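Side-chain contacts in microtubule-associated protein 1 light chain 3 (Plasmodium falciparum, PDB 4EOY), which is a ubiquitin-fold protein of the Atg8 family that binds a peptide of its partner Atg3 and probably serves in the parasite's Atg8 conjugation pathway: residues A[6-11]-A[15-20]; A[19-24]-A[31-36]; A[101-106]-A[115-120]. The protein carries 3 engineered substitutions. All coordinates share one frame; numbering follows the deposited sequence.

Contact 1: A[6-11]-A[15-20]; sequences PSLKDE and ENRVAE. With CA (calcium ion), chain G.
Lys9 and Arg17 meet through the aliphatic part of one and the flat cationic end of the other. The lysine chain runs over one face of the guanidinium, with Lys9 CG 3.5 Å above its plane and displaced toward the rim. Its methylenes pass across the face: Lys9 CB is 3.7 Å from Arg17 NH1, and Lys9 CE is 3.7 Å from Arg17 NH2. The two side chains cross at about a right angle. Bends in the arginine at chi2 (146°) and chi3 (43°) turn its end broadside to the lysine, which is extended beyond CG. Leu8 adds a lesser apolar touch, its CD2 4.5 Å from Arg17 CG.

No hydrogen bond joins the segments, and the like charges stay apart, Lys9 NZ being 4.8 Å from Arg17 NH2. Each is paired elsewhere: Lys9 with Asp112 and Arg17 with Asp114 in salt bridges, while Arg17 NH1 bonds to Val12 O. The two carboxylates probably offset the gathered positive charge.

Pro6 O binds one calcium ion at 2.2 Å, together with three waters; a second lies about 3 Å from the Arg17 side chain, at a site that includes Glu15 and Asn16.

Helix 8-11 packs beside helix 14-27, in the N-terminal helical part preceding the ubiquitin-like fold of Atg8 proteins, where Tyr118 of strand 117-122 makes a cation-pi contact with Lys9 and packs on Arg17.

Contact 2: A[19-24]-A[31-36]; sequences AETHKI and RIPVVI. Engineered in segment 31-36: Ile36 (natural residue Cys).
Pro33 makes the whole of this contact from the strand side, its CB directed toward the helix and its CG meeting two side chains there. The packing is apolar and light. Pro33 CG lies 4.2 Å from Thr21 CG2 and 4.3 Å from Ile24 CG2, so a single ring carbon meets methyl groups from residues one helical turn apart. The backbones come nearest at the same place, with the CA atoms of Thr21 and Pro33 6.8 Å apart.

Polar bonding is absent between the segments. At chi1 59° the methyl of Thr21 faces the proline, while OG1 faces and bonds to Asp114 O and to Arg17 O in the preceding turn of the helix. Backbone bonds of Pro33 and Val35 to Leu117 tie strand 31-36 to its parallel neighbour 117-122.

Ile24 and Pro33 each also pack on an aromatic side chain of the bound peptide, so this junction forms part of the peptide-binding surface, as in the hydrophobic groove by which Atg8 proteins receive their partners. Just beyond, Arg25 NH1 of helix 14-27 bonds to Arg31 O; between the two segments, with only 92 Å² buried, no directional bond is made, and the packing is apolar.

Contact 3: A[101-106]-A[115-120]; sequences LLMQDL and GYLYME
Leu117 reaches from the strand into the start of helix 103-110 and fills the close part of the interface with both of its methyls. CD1 of Leu117 lies 3.6 Å from Leu106 O, against the helix backbone, while CD2 of Leu117 meets two side chains, 3.9 Å from Leu106 CB and 3.8 Å from Met103 CE. At chi1 -175° its CG, opposite the backbone N, is carried toward the helix, and the methyls then part between carbonyl and side chains. Met103 starts off to one side, but bends at chi2 (-62°) and chi3 (-58°) curl its methyl back to the leucine.

Here a helix packs on the inner strand of a ubiquitin-like beta-grasp sheet: strand 117-122 runs parallel to 31-38 and antiparallel to 89-92. Val60 and Phe63 of helix 60-72 close round the same cluster, Val60 touching Met103 and Leu106, and Phe63 touching Met103 and Met119.

Farther along the strand the fit slackens. Met119 SD is 4.4 Å from Met103 CE, and Met119 CE is 4.5 Å from Leu106 CD2. Tyr116, just before the strand, and Tyr118 in it turn from this helix to Arg17 of helix 14-27, and Tyr118 OH bonds to Asp114. Away from the strand, on the more exposed side of helix 103-110, Gln104 bonds through NE2 to Glu108, and Asp105 OD2 accepts a weak bond from Leu102 N.

How the contacts relate
Contacts 2 and 3 are wholly buried and apolar, and both use the central sheet, whose neighbouring strands 31-38 and 117-122 run parallel. They differ in tightness and setting: contact 3 is the closer fit and lies nearer the centre of the chain, whereas contact 2 is sparse and has two of its touching residues on the peptide; in contact 3 only Tyr116, which takes no part in the packing, reaches it. Contact 1 is the most peripheral and the one that brings charged side chains together, with an exposed lysine over a buried arginine. It shares helix 14-27 with contact 2, and Leu8 touches Val35. Tyr116 and Tyr118 connect contact 1 to contact 3, about 17 Å away between centres.

Contact 1: A[6-11]-A[15-20]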
loop_
_atom_site.group_PDB
_atom_site.type_symbol
_atom_site.label_atom_id
_atom_site.label_comp_id
_atom_site.label_asym_id
_atom_site.label_seq_id
_atom_site.Cartn_x
_atom_site.Cartn_y
_atom_site.Cartn_z
ATOM N N PRO A 6 10.377 0.846 11.020
ATOM C CA PRO A 6 9.842 2.211 10.970
ATOM C C PRO A 6 8.624 2.320 10.051
ATOM O O PRO A 6 8.680 1.871 8.894
ATOM C CB PRO A 6 11.018 3.032 10.438
ATOM C CG PRO A 6 11.848 2.061 9.665
ATOM C CD PRO A 6 11.697 0.742 10.368
ATOM N N SER A 7 7.538 2.898 10.574
ATOM C CA SER A 7 6.272 3.041 9.843
ATOM C C SER A 7 5.731 4.487 9.910
ATOM O O SER A 7 6.343 5.369 10.523
ATOM C CB SER A 7 5.230 2.057 10.392
ATOM O OG SER A 7 3.942 2.272 9.821
ATOM N N LEU A 8 4.578 4.707 9.280
ATOM C CA LEU A 8 3.951 6.022 9.217
ATOM C C LEU A 8 3.418 6.471 10.580
ATOM O O LEU A 8 3.294 7.676 10.848
ATOM C CB LEU A 8 2.811 6.007 8.207
ATOM C CG LEU A 8 2.343 7.375 7.719
ATOM C CD1 LEU A 8 3.267 7.886 6.619
ATOM C CD2 LEU A 8 0.920 7.276 7.211
ATOM N N LYS A 9 3.108 5.501 11.437
ATOM C CA LYS A 9 2.647 5.775 12.803
ATOM C C LYS A 9 3.731 6.466 13.633
ATOM O O LYS A 9 3.433 7.260 14.525
ATOM C CB LYS A 9 2.197 4.478 13.472
ATOM C CG LYS A 9 1.031 3.818 12.760
ATOM C CD LYS A 9 0.547 2.568 13.476
ATOM C CE LYS A 9 -0.809 2.142 12.938
ATOM N NZ LYS A 9 -1.249 0.842 13.499
ATOM N N ASP A 10 4.988 6.169 13.319
ATOM C CA ASP A 10 6.122 6.794 13.991
ATOM C C ASP A 10 6.417 8.178 13.400
ATOM O O ASP A 10 7.018 9.041 14.058
ATOM C CB ASP A 10 7.361 5.895 13.876
ATOM C CG ASP A 10 7.045 4.405 14.100
ATOM O OD1 ASP A 10 5.903 4.063 14.476
ATOM O OD2 ASP A 10 7.937 3.570 13.883
ATOM N N GLU A 11 6.002 8.369 12.147
ATOM C CA GLU A 11 6.228 9.608 11.408
ATOM C C GLU A 11 5.191 10.670 11.721
ATOM O O GLU A 11 5.540 11.843 11.891
ATOM C CB GLU A 11 6.187 9.333 9.899
ATOM C CG GLU A 11 7.477 8.793 9.304
ATOM C CD GLU A 11 7.258 8.084 7.976
ATOM O OE1 GLU A 11 8.012 7.131 7.682
ATOM O OE2 GLU A 11 6.333 8.472 7.224
ATOM N N GLU A 15 -3.647 11.648 15.658
ATOM C CA GLU A 15 -4.652 12.694 15.435
ATOM C C GLU A 15 -4.547 13.325 14.032
ATOM O O GLU A 15 -5.570 13.605 13.396
ATOM C CB GLU A 15 -4.587 13.767 16.537
ATOM C CG GLU A 15 -3.185 14.144 17.013
ATOM C CD GLU A 15 -2.599 13.194 18.070
ATOM O OE1 GLU A 15 -3.150 12.083 18.291
ATOM O OE2 GLU A 15 -1.562 13.560 18.675
ATOM N N ASN A 16 -3.318 13.527 13.554
ATOM C CA ASN A 16 -3.079 14.016 12.184
ATOM C C ASN A 16 -3.500 13.014 11.112
ATOM O O ASN A 16 -4.159 13.392 10.151
ATOM C CB ASN A 16 -1.609 14.408 11.986
ATOM C CG ASN A 16 -1.239 15.693 12.719
ATOM O OD1 ASN A 16 -1.915 16.096 13.659
ATOM N ND2 ASN A 16 -0.150 16.334 12.295
ATOM N N ARG A 17 -3.101 11.748 11.281
ATOM C CA ARG A 17 -3.545 10.623 10.429
ATOM C C ARG A 17 -5.057 10.456 10.334
ATOM O O ARG A 17 -5.581 10.212 9.255
ATOM C CB ARG A 17 -2.920 9.300 10.913
ATOM C CG ARG A 17 -1.446 9.129 10.545
ATOM C CD ARG A 17 -0.654 8.377 11.606
ATOM N NE ARG A 17 -1.391 7.221 12.102
ATOM C CZ ARG A 17 -1.210 6.650 13.286
ATOM N NH1 ARG A 17 -0.288 7.094 14.132
ATOM N NH2 ARG A 17 -1.965 5.614 13.618
ATOM N N VAL A 18 -5.756 10.573 11.462
ATOM C CA VAL A 18 -7.219 10.541 11.467
ATOM C C VAL A 18 -7.792 11.697 10.643
ATOM O O VAL A 18 -8.721 11.513 9.858
ATOM C CB VAL A 18 -7.779 10.585 12.909
ATOM C CG1 VAL A 18 -9.292 10.692 12.894
ATOM C CG2 VAL A 18 -7.354 9.347 13.681
ATOM N N ALA A 19 -7.210 12.880 10.810
ATOM C CA ALA A 19 -7.611 14.058 10.047
ATOM C C ALA A 19 -7.320 13.880 8.553
ATOM O O ALA A 19 -8.147 14.228 7.721
ATOM C CB ALA A 19 -6.901 15.295 10.583
ATOM N N GLU A 20 -6.143 13.358 8.210
ATOM C CA GLU A 20 -5.777 13.130 6.803
ATOM C C GLU A 20 -6.810 12.263 6.126
ATOM O O GLU A 20 -7.325 12.617 5.078
ATOM C CB GLU A 20 -4.438 12.388 6.660
ATOM C CG GLU A 20 -3.191 13.074 7.192
ATOM C CD GLU A 20 -1.935 12.300 6.835
ATOM O OE1 GLU A 20 -1.347 11.652 7.732
ATOM O OE2 GLU A 20 -1.554 12.319 5.645
HETATM CA CA CA G . 8.899 1.643 6.738
HETATM O O HOH W 1 9.239 4.272 7.544
HETATM O O HOH W 2 8.611 1.687 4.113
HETATM O O HOH W 3 9.107 -0.560 7.281
#

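Contact 2: A[19-24]-A[31-36]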
loop_
_atom_site.group_PDB
_atom_site.type_symbol
_atom_site.label_atom_id
_atom_site.label_comp_id
_atom_site.label_asym_id
_atom_site.label_seq_id
_atom_site.Cartn_x
_atom_site.Cartn_y
_atom_site.Cartn_z
ATOM N N ALA A 19 -7.210 12.880 10.810
ATOM C CA ALA A 19 -7.611 14.058 10.047
ATOM C C ALA A 19 -7.320 13.880 8.553
ATOM O O ALA A 19 -8.147 14.228 7.721
ATOM C CB ALA A 19 -6.901 15.295 10.583
ATOM N N GLU A 20 -6.143 13.358 8.210
ATOM C CA GLU A 20 -5.777 13.130 6.803
ATOM C C GLU A 20 -6.810 12.263 6.126
ATOM O O GLU A 20 -7.325 12.617 5.078
ATOM C CB GLU A 20 -4.438 12.388 6.660
ATOM C CG GLU A 20 -3.191 13.074 7.192
ATOM C CD GLU A 20 -1.935 12.300 6.835
ATOM O OE1 GLU A 20 -1.347 11.652 7.732
ATOM O OE2 GLU A 20 -1.554 12.319 5.645
ATOM N N THR A 21 -7.069 11.096 6.712
ATOM C CA THR A 21 -7.910 10.080 6.075
ATOM C C THR A 21 -9.382 10.503 6.055
ATOM O O THR A 21 -10.113 10.195 5.106
ATOM C CB THR A 21 -7.777 8.684 6.741
ATOM O OG1 THR A 21 -8.144 8.743 8.131
ATOM C CG2 THR A 21 -6.356 8.164 6.621
ATOM N N HIS A 22 -9.812 11.217 7.089
ATOM C CA HIS A 22 -11.185 11.696 7.138
ATOM C C HIS A 22 -11.483 12.622 5.996
ATOM O O HIS A 22 -12.494 12.462 5.325
ATOM C CB HIS A 22 -11.481 12.397 8.451
ATOM C CG HIS A 22 -12.896 12.906 8.550
ATOM N ND1 HIS A 22 -13.218 14.194 8.340
ATOM C CD2 HIS A 22 -14.094 12.239 8.822
ATOM C CE1 HIS A 22 -14.551 14.354 8.482
ATOM N NE2 HIS A 22 -15.087 13.155 8.778
ATOM N N LYS A 23 -10.614 13.600 5.763
ATOM C CA LYS A 23 -10.866 14.577 4.710
ATOM C C LYS A 23 -10.611 14.026 3.312
ATOM O O LYS A 23 -11.263 14.439 2.357
ATOM C CB LYS A 23 -10.123 15.902 4.952
ATOM C CG LYS A 23 -8.603 15.872 4.913
ATOM C CD LYS A 23 -8.059 17.248 5.296
ATOM C CE LYS A 23 -6.538 17.292 5.388
ATOM N NZ LYS A 23 -6.008 16.657 6.629
ATOM N N ILE A 24 -9.689 13.081 3.180
ATOM C CA ILE A 24 -9.483 12.429 1.887
ATOM C C ILE A 24 -10.685 11.522 1.534
ATOM O O ILE A 24 -11.075 11.414 0.363
ATOM C CB ILE A 24 -8.152 11.643 1.848
ATOM C CG1 ILE A 24 -7.623 11.559 0.415
ATOM C CG2 ILE A 24 -8.318 10.256 2.453
ATOM C CD1 ILE A 24 -7.152 12.888 -0.132
ATOM N N ARG A 31 -12.577 6.117 -3.374
ATOM C CA ARG A 31 -11.202 5.602 -3.277
ATOM C C ARG A 31 -10.820 5.330 -1.817
ATOM O O ARG A 31 -11.350 5.969 -0.891
ATOM C CB ARG A 31 -10.220 6.588 -3.915
ATOM C CG ARG A 31 -10.344 6.692 -5.434
ATOM C CD ARG A 31 -9.252 7.566 -6.048
ATOM N NE ARG A 31 -9.124 7.428 -7.515
ATOM C CZ ARG A 31 -8.183 6.726 -8.163
ATOM N NH1 ARG A 31 -7.235 6.056 -7.513
ATOM N NH2 ARG A 31 -8.184 6.698 -9.493
ATOM N N ILE A 32 -9.910 4.381 -1.601
ATOM C CA ILE A 32 -9.469 4.057 -0.239
ATOM C C ILE A 32 -8.007 4.396 -0.025
ATOM O O ILE A 32 -7.175 4.174 -0.907
ATOM C CB ILE A 32 -9.762 2.590 0.141
ATOM C CG1 ILE A 32 -8.998 1.623 -0.744
ATOM C CG2 ILE A 32 -11.256 2.317 0.009
ATOM C CD1 ILE A 32 -9.023 0.204 -0.224
ATOM N N PRO A 33 -7.692 4.987 1.141
ATOM C CA PRO A 33 -6.311 5.322 1.435
ATOM C C PRO A 33 -5.525 4.104 1.930
ATOM O O PRO A 33 -5.910 3.478 2.925
ATOM C CB PRO A 33 -6.439 6.391 2.528
ATOM C CG PRO A 33 -7.735 6.102 3.195
ATOM C CD PRO A 33 -8.624 5.552 2.137
ATOM N N VAL A 34 -4.433 3.793 1.234
ATOM C CA VAL A 34 -3.608 2.644 1.537
ATOM C C VAL A 34 -2.172 3.096 1.744
ATOM O O VAL A 34 -1.675 3.914 0.973
ATOM C CB VAL A 34 -3.648 1.619 0.395
ATOM C CG1 VAL A 34 -2.709 0.468 0.684
ATOM C CG2 VAL A 34 -5.061 1.116 0.197
ATOM N N VAL A 35 -1.519 2.562 2.780
ATOM C CA VAL A 35 -0.106 2.795 3.040
ATOM C C VAL A 35 0.626 1.462 2.956
ATOM O O VAL A 35 0.203 0.484 3.570
ATOM C CB VAL A 35 0.133 3.417 4.429
ATOM C CG1 VAL A 35 1.598 3.843 4.583
ATOM C CG2 VAL A 35 -0.773 4.616 4.625
ATOM N N ILE A 36 1.720 1.421 2.202
ATOM C CA ILE A 36 2.511 0.190 2.055
ATOM C C ILE A 36 3.768 0.218 2.926
ATOM O O ILE A 36 4.501 1.217 2.955
ATOM C CB ILE A 36 2.947 -0.046 0.604
ATOM C CG1 ILE A 36 3.849 -1.280 0.512
ATOM C CG2 ILE A 36 3.739 1.128 0.097
ATOM C CD1 ILE A 36 3.942 -1.843 -0.877
#

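Contact 3: A[101-106]-A[115-120]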
loop_
_atom_site.group_PDB
_atom_site.type_symbol
_atom_site.label_atom_id
_atom_site.label_comp_id
_atom_site.label_asym_id
_atom_site.label_seq_id
_atom_site.Cartn_x
_atom_site.Cartn_y
_atom_site.Cartn_z
ATOM N N LEU A 101 -11.266 -10.688 -4.145
ATOM C CA LEU A 101 -12.070 -9.708 -3.411
ATOM C C LEU A 101 -11.855 -8.321 -4.008
ATOM O O LEU A 101 -10.925 -8.114 -4.795
ATOM C CB LEU A 101 -11.673 -9.683 -1.929
ATOM C CG LEU A 101 -12.032 -10.897 -1.058
ATOM C CD1 LEU A 101 -11.516 -10.728 0.372
ATOM C CD2 LEU A 101 -13.531 -11.153 -1.053
ATOM N N LEU A 102 -12.733 -7.389 -3.634
ATOM C CA LEU A 102 -12.574 -5.968 -3.951
ATOM C C LEU A 102 -11.680 -5.309 -2.916
ATOM O O LEU A 102 -11.613 -5.742 -1.770
ATOM C CB LEU A 102 -13.930 -5.250 -3.944
ATOM C CG LEU A 102 -15.014 -5.671 -4.924
ATOM C CD1 LEU A 102 -16.236 -4.805 -4.671
ATOM C CD2 LEU A 102 -14.577 -5.562 -6.376
ATOM N N MET A 103 -11.002 -4.237 -3.311
ATOM C CA MET A 103 -10.167 -3.479 -2.376
ATOM C C MET A 103 -11.000 -2.786 -1.309
ATOM O O MET A 103 -10.494 -2.463 -0.236
ATOM C CB MET A 103 -9.298 -2.436 -3.113
ATOM C CG MET A 103 -8.030 -2.998 -3.767
ATOM S SD MET A 103 -6.860 -3.730 -2.590
ATOM C CE MET A 103 -6.508 -2.390 -1.466
ATOM N N GLN A 104 -12.281 -2.553 -1.585
ATOM C CA GLN A 104 -13.168 -2.032 -0.559
ATOM C C GLN A 104 -13.331 -3.044 0.576
ATOM O O GLN A 104 -13.415 -2.654 1.737
ATOM C CB GLN A 104 -14.535 -1.689 -1.143
ATOM C CG GLN A 104 -15.515 -1.085 -0.139
ATOM C CD GLN A 104 -15.091 0.291 0.352
ATOM O OE1 GLN A 104 -14.341 1.012 -0.333
ATOM N NE2 GLN A 104 -15.579 0.679 1.532
ATOM N N ASP A 105 -13.397 -4.331 0.232
ATOM C CA ASP A 105 -13.624 -5.376 1.211
ATOM C C ASP A 105 -12.470 -5.402 2.208
ATOM O O ASP A 105 -12.682 -5.346 3.422
ATOM C CB ASP A 105 -13.813 -6.718 0.516
ATOM C CG ASP A 105 -15.144 -6.812 -0.183
ATOM O OD1 ASP A 105 -16.168 -6.379 0.433
ATOM O OD2 ASP A 105 -15.177 -7.321 -1.332
ATOM N N LEU A 106 -11.251 -5.410 1.684
ATOM C CA LEU A 106 -10.066 -5.302 2.512
ATOM C C LEU A 106 -10.176 -4.102 3.428
ATOM O O LEU A 106 -9.861 -4.200 4.621
ATOM C CB LEU A 106 -8.799 -5.194 1.653
ATOM C CG LEU A 106 -8.034 -6.495 1.458
ATOM C CD1 LEU A 106 -8.914 -7.532 0.800
ATOM C CD2 LEU A 106 -6.740 -6.274 0.670
ATOM N N GLY A 115 -7.894 5.202 10.006
ATOM C CA GLY A 115 -8.523 5.380 8.688
ATOM C C GLY A 115 -7.768 4.749 7.519
ATOM O O GLY A 115 -8.308 4.639 6.420
ATOM N N TYR A 116 -6.520 4.335 7.756
ATOM C CA TYR A 116 -5.669 3.777 6.703
ATOM C C TYR A 116 -5.814 2.265 6.586
ATOM O O TYR A 116 -6.042 1.567 7.580
ATOM C CB TYR A 116 -4.185 4.101 6.964
ATOM C CG TYR A 116 -3.747 5.488 6.549
ATOM C CD1 TYR A 116 -3.650 5.829 5.194
ATOM C CD2 TYR A 116 -3.445 6.462 7.499
ATOM C CE1 TYR A 116 -3.274 7.103 4.792
ATOM C CE2 TYR A 116 -3.074 7.742 7.107
ATOM C CZ TYR A 116 -2.990 8.053 5.745
ATOM O OH TYR A 116 -2.611 9.317 5.331
ATOM N N LEU A 117 -5.675 1.759 5.359
ATOM C CA LEU A 117 -5.445 0.350 5.151
ATOM C C LEU A 117 -3.938 0.116 5.070
ATOM O O LEU A 117 -3.268 0.553 4.117
ATOM C CB LEU A 117 -6.124 -0.146 3.890
ATOM C CG LEU A 117 -6.027 -1.663 3.660
ATOM C CD1 LEU A 117 -6.778 -2.370 4.767
ATOM C CD2 LEU A 117 -6.544 -2.033 2.273
ATOM N N TYR A 118 -3.402 -0.581 6.068
ATOM C CA TYR A 118 -1.970 -0.862 6.118
ATOM C C TYR A 118 -1.696 -2.200 5.487
ATOM O O TYR A 118 -2.352 -3.210 5.808
ATOM C CB TYR A 118 -1.474 -0.865 7.557
ATOM C CG TYR A 118 -1.335 0.518 8.161
ATOM C CD1 TYR A 118 -2.400 1.125 8.799
ATOM C CD2 TYR A 118 -0.134 1.207 8.095
ATOM C CE1 TYR A 118 -2.280 2.384 9.345
ATOM C CE2 TYR A 118 -0.002 2.465 8.651
ATOM C CZ TYR A 118 -1.086 3.051 9.266
ATOM O OH TYR A 118 -0.941 4.320 9.804
ATOM N N MET A 119 -0.779 -2.202 4.539
ATOM C CA MET A 119 -0.374 -3.425 3.853
ATOM C C MET A 119 1.144 -3.547 3.877
ATOM O O MET A 119 1.869 -2.540 3.873
ATOM C CB MET A 119 -0.889 -3.417 2.416
ATOM C CG MET A 119 -2.408 -3.510 2.332
ATOM S SD MET A 119 -2.904 -3.703 0.622
ATOM C CE MET A 119 -2.376 -5.385 0.263
ATOM N N GLU A 120 1.642 -4.772 3.931
ATOM C CA GLU A 120 3.077 -4.970 4.123
ATOM C C GLU A 120 3.639 -5.919 3.116
ATOM O O GLU A 120 2.944 -6.810 2.655
ATOM C CB GLU A 120 3.346 -5.509 5.532
ATOM C CG GLU A 120 2.968 -4.537 6.641
ATOM C CD GLU A 120 3.237 -5.087 8.016
ATOM O OE1 GLU A 120 2.828 -6.238 8.268
ATOM O OE2 GLU A 120 3.846 -4.369 8.848
#